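Local coordinates for carboxysome assembly protein CcmN (Synechococcus elongatus, PDB 7D6C), which is required for carboxysome formation, bridging the RuBisCO-binding scaffold protein CcmM, through the N-terminal part seen here, to the shell protein CcmK2, through its C-terminal peptide, at residues 61-66 with 80-85; 95-100 with 108-113; 102-107 with 114-119. All blocks are in the same frame, centred on the assembly; numbering follows the deposited sequence.

Contact 1: residues 61-66 with 80-85; sequences HARGGA and LIVGQS
Q84 lays its side chain along the corner made by R63, G64 and G65, and its amide adds the one side-chain hydrogen bond of the contact. CG stands beside the backbone N (chi1 -47°) and the chain bends at chi2, which carries CG past the CA of G65 and CD close to G64 O. NE2 then donates to R63 O at 2.9 Å. This bond is nearly straight (170°), reaches a lone pair in the carbonyl plane, and leaves R63 O almost in the amide plane of Q84. G65 has no side chain, so CG can run close over its backbone.

These are two successive coils of a left-handed parallel beta-helix, caught where strands 59-63 and 80-82 leave one flat sheet and round the corner into the next. Three backbone bonds join them: H61 N to I81 O at 2.7 Å, G83 N to H61 O at 3.0 Å, and R63 N to G83 O at 2.8 Å. Past the corner, S85 N donates to A66 O at 3.2 Å.

R63 and V82 point the same way, side by side, with NH1 of R63 4.2 Å from CG1 of V82. The ring of H61 leads off the contact, its NE2 bonded to E41 and its ND1 to a polar side chain of the chain of another protein in the assembly.

Contact 2: residues 95-100 with 108-113; sequences ASTTLV and GVTAPG
A95 and P112 sit one above the other at matching corners of consecutive coils of the left-handed parallel beta-helix; seventeen residues bring the chain from A95 round to P112. Segment 95-100 takes the corner into strand 98-100, and segment 108-113 comes off strand 109-110 into the corner of the next coil.

The polar part across the two segments is one backbone bond. G113 N donates to A95 O at 2.8 Å, with an angle of 151° at the hydrogen, and so ties corner to corner. Beside it, the CA of G113 makes a CH...O contact with S96 O at 3.4 Å. G113 has positive phi, as S96 has at the same place one coil earlier.

Apolar packing runs alongside. CB of A95 is 4.5 Å from CB of P112, and that proline CB also comes near A95 O. The same corner meets the second copy of this protein: A95 packs on S96 of that subunit and P112 on its G113.

A separate meeting spans the buried side of the corner, where T97 and T110 reach toward each other tip to tip. The methyl CG2 of T110 meets both OG1 and CG2 of T97. The hydroxyl of T97 is hydrogen-bonded within its own coil, to G94 O. With chi1 at -71°, T110 sets CG2 opposite its backbone N and facing T97, where it stands 3.3 Å from CG2 of T97.

Contact 3: residues 102-107 with 114-119; sequences TSIEAG and SLLSAE
T102 and L116 make the one polar link here, and it is a weak one. OG1 of T102 lies 2.9 Å from L116 O, close enough to donate. The hydroxyl gets there from a chi1 of 39°, which holds OG1 between the backbone N and the carbonyl carbon and turns it to the last strand. OG1 also receives a weak bond from V100 N, while the backbone oxygen of T102 goes the other way, to S85 OG in the coil before.

The apolar contacts flank this hydroxyl. CG2 of T102, beside the backbone N, rests on A118, 3.9 Å from its CB. Further along, I104 and L116 meet with their side chains crossing at about a right angle, CD1 of I104 touching CD2 of L116 at 4.1 Å. Both also pack on L99, so the two leucines and the isoleucine form one apolar cluster joining strand 115-117 to the coil before it, near the end of the left-handed beta-helix.

Segment 102-107 rounds the corner after strand 98-100 and continues down the next face without forming a regular strand, although the backbone of I104 is bonded to I86 and G88. Strand 115-117 is the outermost of its sheet within this chain, and L115 and S117 pack on apolar side chains of the chain of another protein in the assembly.

With small apolar patches around a single hydroxyl bond, the two segments probably owe only part of their fit to this direct contact. Their position relative to one another probably rests more on the main-chain bonds each makes to the preceding coil: I104 to I86 and G88, and L116 to T98.

All three contacts belong to the same beta-helix and share one large parallel sheet, in which strands 59-63, 80-82, 98-100 and 115-117 are consecutive neighbours. Contacts 1 and 2 are partly buried; contact 3 lies at the surface. Contact 1 pairs adjacent strands, hence its run of main-chain bonds, to which the Q84 amide adds another. Contacts 2 and 3 do not: one keeps a corner bond plus apolar packing, the other a weak hydroxyl bond. Probable backbone hydrogen bonds from L80 to T97 and L99 join contact 1 to contact 2, and V100 N probably hydrogen-bonds to L116 O between contacts 2 and 3, whose segments alternate along the chain.

Contact 1: residues 61-66 with 80-85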
# COMPACT_ATOMS: atom_id res chain seq x y z
N HIS F 61 5.31 -8.76 -5.59
CA HIS F 61 6.69 -9.18 -5.41
C HIS F 61 6.75 -10.71 -5.34
O HIS F 61 6.37 -11.30 -4.32
CB HIS F 61 7.31 -8.55 -4.17
CG HIS F 61 8.77 -8.81 -4.04
ND1 HIS F 61 9.46 -8.60 -2.87
CD2 HIS F 61 9.67 -9.28 -4.93
CE1 HIS F 61 10.73 -8.92 -3.05
NE2 HIS F 61 10.88 -9.34 -4.29
N ALA F 62 7.23 -11.34 -6.41
CA ALA F 62 7.26 -12.79 -6.50
C ALA F 62 8.55 -13.31 -5.88
O ALA F 62 9.63 -12.79 -6.17
CB ALA F 62 7.14 -13.26 -7.95
N ARG F 63 8.43 -14.30 -5.00
CA ARG F 63 9.60 -14.83 -4.32
C ARG F 63 9.46 -16.34 -4.13
O ARG F 63 8.46 -16.81 -3.58
CB ARG F 63 9.83 -14.15 -2.96
CG ARG F 63 11.30 -14.10 -2.59
CD ARG F 63 11.54 -13.57 -1.20
NE ARG F 63 10.80 -12.37 -0.87
CZ ARG F 63 11.27 -11.47 -0.02
NH1 ARG F 63 10.59 -10.36 0.28
NH2 ARG F 63 12.47 -11.67 0.52
N GLY F 64 10.47 -17.07 -4.60
CA GLY F 64 10.46 -18.52 -4.56
C GLY F 64 9.50 -19.17 -5.53
O GLY F 64 9.05 -20.30 -5.28
N GLY F 65 9.15 -18.50 -6.60
CA GLY F 65 8.19 -19.09 -7.49
C GLY F 65 7.50 -18.01 -8.31
O GLY F 65 8.12 -17.02 -8.70
N ALA F 66 6.21 -18.23 -8.56
CA ALA F 66 5.46 -17.35 -9.44
C ALA F 66 4.29 -16.72 -8.71
O ALA F 66 3.71 -17.30 -7.79
CB ALA F 66 4.95 -18.10 -10.67
N LEU F 80 -1.06 -5.80 -1.96
CA LEU F 80 0.32 -6.25 -1.80
C LEU F 80 0.38 -7.77 -1.86
O LEU F 80 -0.23 -8.46 -1.04
CB LEU F 80 0.88 -5.75 -0.48
CG LEU F 80 2.20 -6.41 -0.18
CD1 LEU F 80 3.25 -5.77 -1.05
CD2 LEU F 80 2.52 -6.25 1.28
N ILE F 81 1.13 -8.30 -2.82
CA ILE F 81 1.25 -9.75 -3.00
C ILE F 81 2.73 -10.13 -2.98
O ILE F 81 3.48 -9.81 -3.91
CB ILE F 81 0.58 -10.24 -4.29
CG1 ILE F 81 -0.92 -9.93 -4.25
CG2 ILE F 81 0.72 -11.70 -4.40
CD1 ILE F 81 -1.67 -10.23 -5.55
N VAL F 82 3.15 -10.80 -1.91
CA VAL F 82 4.53 -11.23 -1.70
C VAL F 82 4.54 -12.74 -1.62
O VAL F 82 3.67 -13.33 -0.95
CB VAL F 82 5.13 -10.64 -0.42
CG1 VAL F 82 6.52 -11.24 -0.18
CG2 VAL F 82 5.19 -9.15 -0.49
N GLY F 83 5.53 -13.38 -2.26
CA GLY F 83 5.72 -14.82 -2.12
C GLY F 83 5.35 -15.55 -3.38
O GLY F 83 5.84 -15.15 -4.44
N GLN F 84 4.50 -16.60 -3.33
CA GLN F 84 3.94 -17.13 -4.57
C GLN F 84 2.43 -17.23 -4.38
O GLN F 84 1.96 -17.74 -3.36
CB GLN F 84 4.45 -18.52 -5.02
CG GLN F 84 5.94 -18.70 -4.98
CD GLN F 84 6.31 -19.69 -3.89
OE1 GLN F 84 5.65 -20.74 -3.79
NE2 GLN F 84 7.12 -19.25 -2.91
N SER F 85 1.68 -16.77 -5.38
CA SER F 85 0.24 -16.62 -5.25
C SER F 85 -0.40 -16.84 -6.61
O SER F 85 0.18 -16.48 -7.65
CB SER F 85 -0.09 -15.22 -4.70
OG SER F 85 -1.48 -14.94 -4.69

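Contact 2: residues 95-100 with 108-113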
# COMPACT_ATOMS: atom_id res chain seq x y z
N ALA F 95 -9.09 -2.73 -1.49
CA ALA F 95 -7.96 -1.86 -1.21
C ALA F 95 -7.13 -2.37 -0.03
O ALA F 95 -7.67 -2.80 0.99
CB ALA F 95 -8.45 -0.44 -0.92
N SER F 96 -5.81 -2.33 -0.20
CA SER F 96 -4.85 -2.68 0.84
C SER F 96 -5.04 -4.10 1.37
O SER F 96 -4.73 -4.40 2.53
CB SER F 96 -4.90 -1.67 1.97
OG SER F 96 -4.73 -0.38 1.40
N THR F 97 -5.52 -4.99 0.51
CA THR F 97 -5.34 -6.41 0.73
C THR F 97 -3.86 -6.75 0.78
O THR F 97 -3.06 -6.22 0.00
CB THR F 97 -6.00 -7.21 -0.40
OG1 THR F 97 -7.38 -6.86 -0.51
CG2 THR F 97 -5.86 -8.71 -0.14
N THR F 98 -3.50 -7.67 1.67
CA THR F 98 -2.18 -8.29 1.66
C THR F 98 -2.30 -9.81 1.54
O THR F 98 -2.95 -10.46 2.38
CB THR F 98 -1.41 -7.91 2.91
OG1 THR F 98 -1.01 -6.54 2.78
CG2 THR F 98 -0.20 -8.81 3.07
N LEU F 99 -1.67 -10.38 0.50
CA LEU F 99 -1.55 -11.83 0.33
C LEU F 99 -0.09 -12.20 0.40
O LEU F 99 0.70 -11.72 -0.43
CB LEU F 99 -2.13 -12.29 -1.00
CG LEU F 99 -3.55 -11.94 -1.39
CD1 LEU F 99 -3.81 -12.36 -2.83
CD2 LEU F 99 -4.52 -12.64 -0.48
N VAL F 100 0.28 -13.05 1.37
CA VAL F 100 1.66 -13.52 1.57
C VAL F 100 1.70 -15.03 1.47
O VAL F 100 1.30 -15.73 2.41
CB VAL F 100 2.23 -13.09 2.93
CG1 VAL F 100 3.71 -13.38 2.95
CG2 VAL F 100 1.98 -11.61 3.18
N GLY F 108 -13.41 -15.34 -5.88
CA GLY F 108 -13.36 -14.95 -4.49
C GLY F 108 -13.13 -13.46 -4.35
O GLY F 108 -12.49 -12.82 -5.18
N VAL F 109 -13.66 -12.89 -3.27
CA VAL F 109 -13.60 -11.45 -3.03
C VAL F 109 -12.98 -11.19 -1.66
O VAL F 109 -13.35 -11.82 -0.67
CB VAL F 109 -14.99 -10.81 -3.14
CG1 VAL F 109 -14.90 -9.29 -2.93
CG2 VAL F 109 -15.60 -11.13 -4.49
N THR F 110 -12.07 -10.22 -1.60
CA THR F 110 -11.33 -9.90 -0.38
C THR F 110 -11.72 -8.55 0.20
O THR F 110 -11.65 -7.53 -0.50
CB THR F 110 -9.83 -9.92 -0.66
OG1 THR F 110 -9.39 -11.27 -0.86
CG2 THR F 110 -9.09 -9.23 0.42
N ALA F 111 -12.06 -8.54 1.49
CA ALA F 111 -12.43 -7.30 2.15
C ALA F 111 -11.24 -6.36 2.19
O ALA F 111 -10.11 -6.81 2.40
CB ALA F 111 -12.92 -7.54 3.58
N PRO F 112 -11.44 -5.07 1.98
CA PRO F 112 -10.33 -4.13 2.06
C PRO F 112 -9.60 -4.26 3.39
O PRO F 112 -10.21 -4.54 4.43
CB PRO F 112 -11.02 -2.77 1.91
CG PRO F 112 -12.49 -3.04 2.08
CD PRO F 112 -12.70 -4.42 1.60
N GLY F 113 -8.28 -4.10 3.34
CA GLY F 113 -7.46 -4.24 4.52
C GLY F 113 -7.14 -5.66 4.93
O GLY F 113 -6.45 -5.85 5.94

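Contact 3: residues 102-107 with 114-119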
# COMPACT_ATOMS: atom_id res chain seq x y z
N THR F 102 -0.17 -16.90 -0.22
CA THR F 102 -1.54 -17.40 -0.17
C THR F 102 -2.30 -17.00 -1.44
O THR F 102 -2.09 -15.91 -1.98
CB THR F 102 -2.29 -16.87 1.09
OG1 THR F 102 -1.93 -15.51 1.34
CG2 THR F 102 -1.96 -17.69 2.33
N SER F 103 -3.18 -17.89 -1.91
CA SER F 103 -3.85 -17.80 -3.21
C SER F 103 -5.36 -17.60 -3.04
O SER F 103 -5.93 -17.84 -1.98
CB SER F 103 -3.60 -19.06 -4.05
OG SER F 103 -2.23 -19.44 -4.06
N ILE F 104 -6.03 -17.19 -4.12
CA ILE F 104 -7.45 -16.89 -4.07
C ILE F 104 -8.20 -17.74 -5.09
O ILE F 104 -7.86 -17.76 -6.28
CB ILE F 104 -7.73 -15.39 -4.30
CG1 ILE F 104 -7.03 -14.56 -3.23
CG2 ILE F 104 -9.24 -15.11 -4.33
CD1 ILE F 104 -7.54 -14.87 -1.83
N GLU F 105 -9.21 -18.46 -4.60
CA GLU F 105 -10.19 -19.13 -5.44
C GLU F 105 -10.75 -18.19 -6.50
O GLU F 105 -10.97 -16.99 -6.25
CB GLU F 105 -11.31 -19.68 -4.53
CG GLU F 105 -11.98 -18.59 -3.61
CD GLU F 105 -11.14 -18.22 -2.34
OE1 GLU F 105 -9.96 -18.64 -2.24
OE2 GLU F 105 -11.65 -17.48 -1.46
N ALA F 106 -10.98 -18.72 -7.70
CA ALA F 106 -11.70 -17.96 -8.71
C ALA F 106 -12.95 -17.32 -8.11
O ALA F 106 -13.61 -17.91 -7.24
CB ALA F 106 -12.08 -18.86 -9.88
N GLY F 107 -13.26 -16.10 -8.54
CA GLY F 107 -14.45 -15.40 -8.10
C GLY F 107 -14.44 -14.98 -6.64
O GLY F 107 -15.40 -14.32 -6.21
N SER F 114 -7.60 -6.66 4.17
CA SER F 114 -7.39 -8.05 4.55
C SER F 114 -5.90 -8.42 4.56
O SER F 114 -5.09 -7.90 3.79
CB SER F 114 -8.11 -8.99 3.60
OG SER F 114 -9.51 -8.90 3.77
N LEU F 115 -5.57 -9.33 5.46
CA LEU F 115 -4.20 -9.74 5.73
C LEU F 115 -4.19 -11.26 5.73
O LEU F 115 -4.68 -11.88 6.68
CB LEU F 115 -3.71 -9.18 7.06
CG LEU F 115 -2.43 -9.82 7.57
CD1 LEU F 115 -1.32 -9.38 6.65
CD2 LEU F 115 -2.16 -9.43 9.04
N LEU F 116 -3.66 -11.85 4.66
CA LEU F 116 -3.61 -13.30 4.50
C LEU F 116 -2.14 -13.71 4.37
O LEU F 116 -1.51 -13.42 3.34
CB LEU F 116 -4.42 -13.74 3.29
CG LEU F 116 -5.92 -14.00 3.47
CD1 LEU F 116 -6.59 -12.90 4.26
CD2 LEU F 116 -6.62 -14.16 2.14
N SER F 117 -1.60 -14.38 5.39
CA SER F 117 -0.16 -14.69 5.44
C SER F 117 0.08 -16.08 6.01
O SER F 117 -0.17 -16.31 7.20
CB SER F 117 0.60 -13.65 6.25
OG SER F 117 1.86 -14.16 6.65
N ALA F 118 0.60 -16.98 5.17
CA ALA F 118 1.16 -18.26 5.58
C ALA F 118 2.69 -18.19 5.55
O ALA F 118 3.28 -17.40 4.80
CB ALA F 118 0.66 -19.39 4.67
N GLU F 119 3.33 -19.06 6.35
CA GLU F 119 4.78 -18.98 6.57
C GLU F 119 5.56 -19.31 5.30
O GLU F 119 6.50 -18.59 4.93
CB GLU F 119 5.20 -19.93 7.70
CG GLU F 119 4.45 -19.74 9.02
CD GLU F 119 3.06 -20.37 8.99
OE1 GLU F 119 2.93 -21.51 8.50
OE2 GLU F 119 2.10 -19.69 9.43